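Local coordinates for protein ORF98 PTP-2 (Cydia pomonella granulosis virus, PDB 6I28) that probably removes phosphate from phosphotyrosine and phosphoserine or phosphothreonine in proteins, as a dual-specificity phosphatase, at residues A[38-48]-A[99-110]. Numbering follows the deposited sequence. Where two conformers were deposited one is given.
Sequences NVGCVVSLIDS and TVLIHCHAGVSR
Ser44 and His103 are paired across two neighbouring parallel strands, 41-46 and 100-103. Ser44 OG lies 2.6 Å from His103 NE2, at the edge of the ring, in a hydrogen bond. The same hydroxyl also bonds His64. The other ring nitrogen, His103 ND1, donates to Cys104 O, so bonds at both nitrogens fix the ring's rotation. The backbones are joined by Leu101 N to Cys41 O, Val43 N to Leu101 O, His103 N to Val43 O and Leu45 N to His103 O; this last bond is nearly straight (174°). The buried part is tight. Val43 CG2 touches Val100 CG1 at 3.9 Å, and helices 82-95 and 110-123 cover that face. Val39 CG1, anti to its own N (chi1 171°), reaches Leu101 CB at 3.7 Å; Val34 of helix 27-36 touches both residues. Leu45 O is buried without a polar partner, over a face of the Arg110 guanidinium. The ends are looser. A water bridges Asn38 O and Thr99 N at one. At the other, buried Arg110 reaches out edge-on, its NH1 2.8 Å from OD1 of the exposed Asp47 in a salt bridge; Cys69 O shares NH1. Strand 100-103 runs into the phosphate-binding (PTP) loop with the HCX5R signature, between a strand and a helix, of cysteine-dependent protein tyrosine phosphatases.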
loop_
_atom_site.group_PDB
_atom_site.type_symbol
_atom_site.label_atom_id
_atom_site.label_comp_id
_atom_site.label_asym_id
_atom_site.label_seq_id
_atom_site.Cartn_x
_atom_site.Cartn_y
_atom_site.Cartn_z
ATOM N N ASN A 38 4.761 11.737 11.981
ATOM C CA ASN A 38 3.709 11.130 12.819
ATOM C C ASN A 38 3.074 9.907 12.153
ATOM O O ASN A 38 1.868 9.702 12.242
ATOM C CB ASN A 38 2.634 12.154 13.203
ATOM C CG ASN A 38 1.696 11.641 14.253
ATOM O OD1 ASN A 38 2.128 11.017 15.233
ATOM N ND2 ASN A 38 0.403 11.899 14.079
ATOM N N VAL A 39 3.881 9.116 11.455
ATOM C CA VAL A 39 3.378 7.870 10.875
ATOM C C VAL A 39 3.053 6.933 12.027
ATOM O O VAL A 39 3.918 6.622 12.828
ATOM C CB VAL A 39 4.410 7.236 9.921
ATOM C CG1 VAL A 39 3.953 5.830 9.493
ATOM C CG2 VAL A 39 4.630 8.143 8.718
ATOM N N GLY A 40 1.822 6.439 12.080
ATOM C CA GLY A 40 1.395 5.612 13.189
ATOM C C GLY A 40 1.562 4.126 12.974
ATOM O O GLY A 40 1.573 3.351 13.946
ATOM N N CYS A 41 1.720 3.702 11.730
ATOM C CA CYS A 41 1.714 2.289 11.369
ATOM C C CYS A 41 2.509 2.137 10.074
ATOM O O CYS A 41 2.594 3.048 9.262
ATOM C CB CYS A 41 0.227 1.864 11.351
ATOM S SG CYS A 41 -0.308 0.665 10.291
ATOM N N VAL A 42 3.138 0.996 9.947
ATOM C CA VAL A 42 4.001 0.668 8.833
ATOM C C VAL A 42 3.610 -0.701 8.303
ATOM O O VAL A 42 3.477 -1.650 9.067
ATOM C CB VAL A 42 5.480 0.702 9.241
ATOM C CG1 VAL A 42 6.298 0.295 8.051
ATOM C CG2 VAL A 42 5.906 2.064 9.750
ATOM N N VAL A 43 3.427 -0.812 6.991
ATOM C CA VAL A 43 3.237 -2.097 6.327
ATOM C C VAL A 43 4.460 -2.324 5.440
ATOM O O VAL A 43 4.658 -1.617 4.430
ATOM C CB VAL A 43 1.947 -2.139 5.480
ATOM C CG1 VAL A 43 1.782 -3.443 4.743
ATOM C CG2 VAL A 43 0.767 -1.847 6.364
ATOM N N SER A 44 5.149 -3.386 5.677
ATOM C CA SER A 44 6.385 -3.741 4.970
ATOM C C SER A 44 6.053 -4.883 4.019
ATOM O O SER A 44 5.758 -6.021 4.444
ATOM C CB SER A 44 7.494 -4.155 5.947
ATOM O OG SER A 44 7.923 -3.139 6.832
ATOM N N LEU A 45 6.135 -4.618 2.729
ATOM C CA LEU A 45 5.876 -5.595 1.678
ATOM C C LEU A 45 7.223 -5.870 1.009
ATOM O O LEU A 45 7.592 -5.260 -0.005
ATOM C CB LEU A 45 4.886 -5.055 0.721
ATOM C CG LEU A 45 3.512 -4.729 1.280
ATOM C CD1 LEU A 45 2.681 -4.228 0.095
ATOM C CD2 LEU A 45 2.905 -5.836 1.994
ATOM N N ILE A 46 7.998 -6.760 1.618
ATOM C CA ILE A 46 9.361 -7.020 1.175
ATOM C C ILE A 46 9.670 -8.509 1.189
ATOM O O ILE A 46 9.050 -9.290 1.912
ATOM C CB ILE A 46 10.420 -6.268 2.018
ATOM C CG1 ILE A 46 10.374 -6.726 3.484
ATOM C CG2 ILE A 46 10.173 -4.757 1.997
ATOM C CD1 ILE A 46 11.330 -6.035 4.400
ATOM N N ASP A 47 10.666 -8.871 0.365
ATOM C CA ASP A 47 11.186 -10.234 0.277
ATOM C C ASP A 47 12.485 -10.384 1.058
ATOM O O ASP A 47 13.012 -11.489 1.146
ATOM C CB ASP A 47 11.423 -10.608 -1.221
ATOM C CG ASP A 47 12.359 -9.631 -1.966
ATOM O OD1 ASP A 47 11.929 -8.489 -2.263
ATOM O OD2 ASP A 47 13.506 -10.063 -2.319
ATOM N N SER A 48 12.993 -9.293 1.644
ATOM C CA SER A 48 14.192 -9.301 2.467
ATOM C C SER A 48 13.802 -9.474 3.933
ATOM O O SER A 48 12.626 -9.633 4.270
ATOM C CB SER A 48 15.003 -8.020 2.243
ATOM O OG SER A 48 14.287 -6.822 2.524
ATOM N N THR A 99 -2.046 7.228 10.597
ATOM C CA THR A 99 -1.551 7.250 9.221
ATOM C C THR A 99 -0.645 6.042 8.985
ATOM O O THR A 99 -0.043 5.497 9.920
ATOM C CB THR A 99 -0.822 8.549 8.898
ATOM O OG1 THR A 99 0.306 8.653 9.721
ATOM C CG2 THR A 99 -1.660 9.734 9.145
ATOM N N VAL A 100 -0.550 5.607 7.738
ATOM C CA VAL A 100 0.163 4.367 7.422
ATOM C C VAL A 100 1.235 4.649 6.372
ATOM O O VAL A 100 0.952 5.260 5.340
ATOM C CB VAL A 100 -0.794 3.279 6.905
ATOM C CG1 VAL A 100 -0.095 1.966 6.744
ATOM C CG2 VAL A 100 -1.957 3.064 7.831
ATOM N N LEU A 101 2.446 4.171 6.624
ATOM C CA LEU A 101 3.502 4.093 5.628
ATOM C C LEU A 101 3.468 2.669 5.062
ATOM O O LEU A 101 3.722 1.715 5.779
ATOM C CB LEU A 101 4.879 4.414 6.197
ATOM C CG LEU A 101 6.019 4.010 5.260
ATOM C CD1 LEU A 101 5.918 4.783 3.873
ATOM C CD2 LEU A 101 7.395 4.190 5.910
ATOM N N ILE A 102 3.181 2.540 3.780
ATOM C CA ILE A 102 3.300 1.280 3.044
ATOM C C ILE A 102 4.591 1.330 2.220
ATOM O O ILE A 102 4.829 2.248 1.425
ATOM C CB ILE A 102 2.111 1.022 2.115
ATOM C CG1 ILE A 102 0.750 1.082 2.826
ATOM C CG2 ILE A 102 2.286 -0.366 1.425
ATOM C CD1 ILE A 102 -0.374 1.370 1.817
ATOM N N HIS A 103 5.484 0.386 2.424
ATOM C CA HIS A 103 6.763 0.424 1.740
ATOM C C HIS A 103 7.158 -0.952 1.203
ATOM O O HIS A 103 6.805 -2.006 1.758
ATOM C CB HIS A 103 7.903 0.945 2.640
ATOM C CG HIS A 103 8.533 -0.092 3.536
ATOM N ND1 HIS A 103 9.634 -0.840 3.180
ATOM C CD2 HIS A 103 8.199 -0.499 4.789
ATOM C CE1 HIS A 103 9.959 -1.650 4.173
ATOM N NE2 HIS A 103 9.102 -1.467 5.159
ATOM N N CYS A 104 7.933 -0.928 0.135
ATOM C CA CYS A 104 8.637 -2.081 -0.400
ATOM C C CYS A 104 10.099 -1.693 -0.532
ATOM O O CYS A 104 10.682 -1.112 0.407
ATOM C CB CYS A 104 7.992 -2.557 -1.698
ATOM S SG CYS A 104 7.725 -1.359 -2.998
ATOM N N HIS A 105 10.739 -2.009 -1.655
ATOM C CA HIS A 105 12.133 -1.608 -1.862
ATOM C C HIS A 105 12.264 -0.328 -2.675
ATOM O O HIS A 105 13.072 0.527 -2.336
ATOM C CB HIS A 105 12.908 -2.751 -2.521
ATOM C CG HIS A 105 13.350 -3.793 -1.541
ATOM N ND1 HIS A 105 13.994 -3.479 -0.365
ATOM C CD2 HIS A 105 13.201 -5.135 -1.530
ATOM C CE1 HIS A 105 14.253 -4.582 0.313
ATOM N NE2 HIS A 105 13.784 -5.602 -0.374
ATOM N N ALA A 106 11.456 -0.162 -3.718
ATOM C CA ALA A 106 11.514 1.015 -4.575
ATOM C C ALA A 106 10.318 1.936 -4.403
ATOM O O ALA A 106 10.374 3.088 -4.842
ATOM C CB ALA A 106 11.612 0.588 -6.046
ATOM N N GLY A 107 9.280 1.491 -3.720
ATOM C CA GLY A 107 8.090 2.293 -3.578
ATOM C C GLY A 107 7.359 2.633 -4.864
ATOM O O GLY A 107 6.684 3.672 -4.902
ATOM N N VAL A 108 7.456 1.784 -5.895
ATOM C CA VAL A 108 6.768 2.051 -7.166
ATOM C C VAL A 108 5.854 0.917 -7.606
ATOM O O VAL A 108 5.026 1.143 -8.514
ATOM C CB VAL A 108 7.768 2.388 -8.292
ATOM C CG1 VAL A 108 8.578 3.700 -7.976
ATOM C CG2 VAL A 108 8.702 1.203 -8.602
ATOM N N SER A 109 5.957 -0.297 -7.059
ATOM C CA SER A 109 5.158 -1.424 -7.546
ATOM C C SER A 109 4.427 -2.158 -6.409
ATOM O O SER A 109 3.212 -1.985 -6.251
ATOM C CB SER A 109 6.057 -2.371 -8.339
ATOM O OG SER A 109 5.296 -3.443 -8.887
ATOM N N ARG A 110 5.132 -2.933 -5.574
ATOM C CA ARG A 110 4.434 -3.658 -4.512
ATOM C C ARG A 110 3.619 -2.715 -3.627
ATOM O O ARG A 110 2.400 -2.863 -3.494
ATOM C CB ARG A 110 5.426 -4.430 -3.633
ATOM C CG ARG A 110 5.607 -5.896 -3.997
ATOM C CD ARG A 110 6.727 -6.598 -3.296
ATOM N NE ARG A 110 8.005 -6.003 -3.627
ATOM C CZ ARG A 110 9.192 -6.503 -3.331
ATOM N NH1 ARG A 110 9.306 -7.660 -2.695
ATOM N NH2 ARG A 110 10.274 -5.836 -3.697
HETATM O O HOH W 1 -0.572 8.560 12.802
#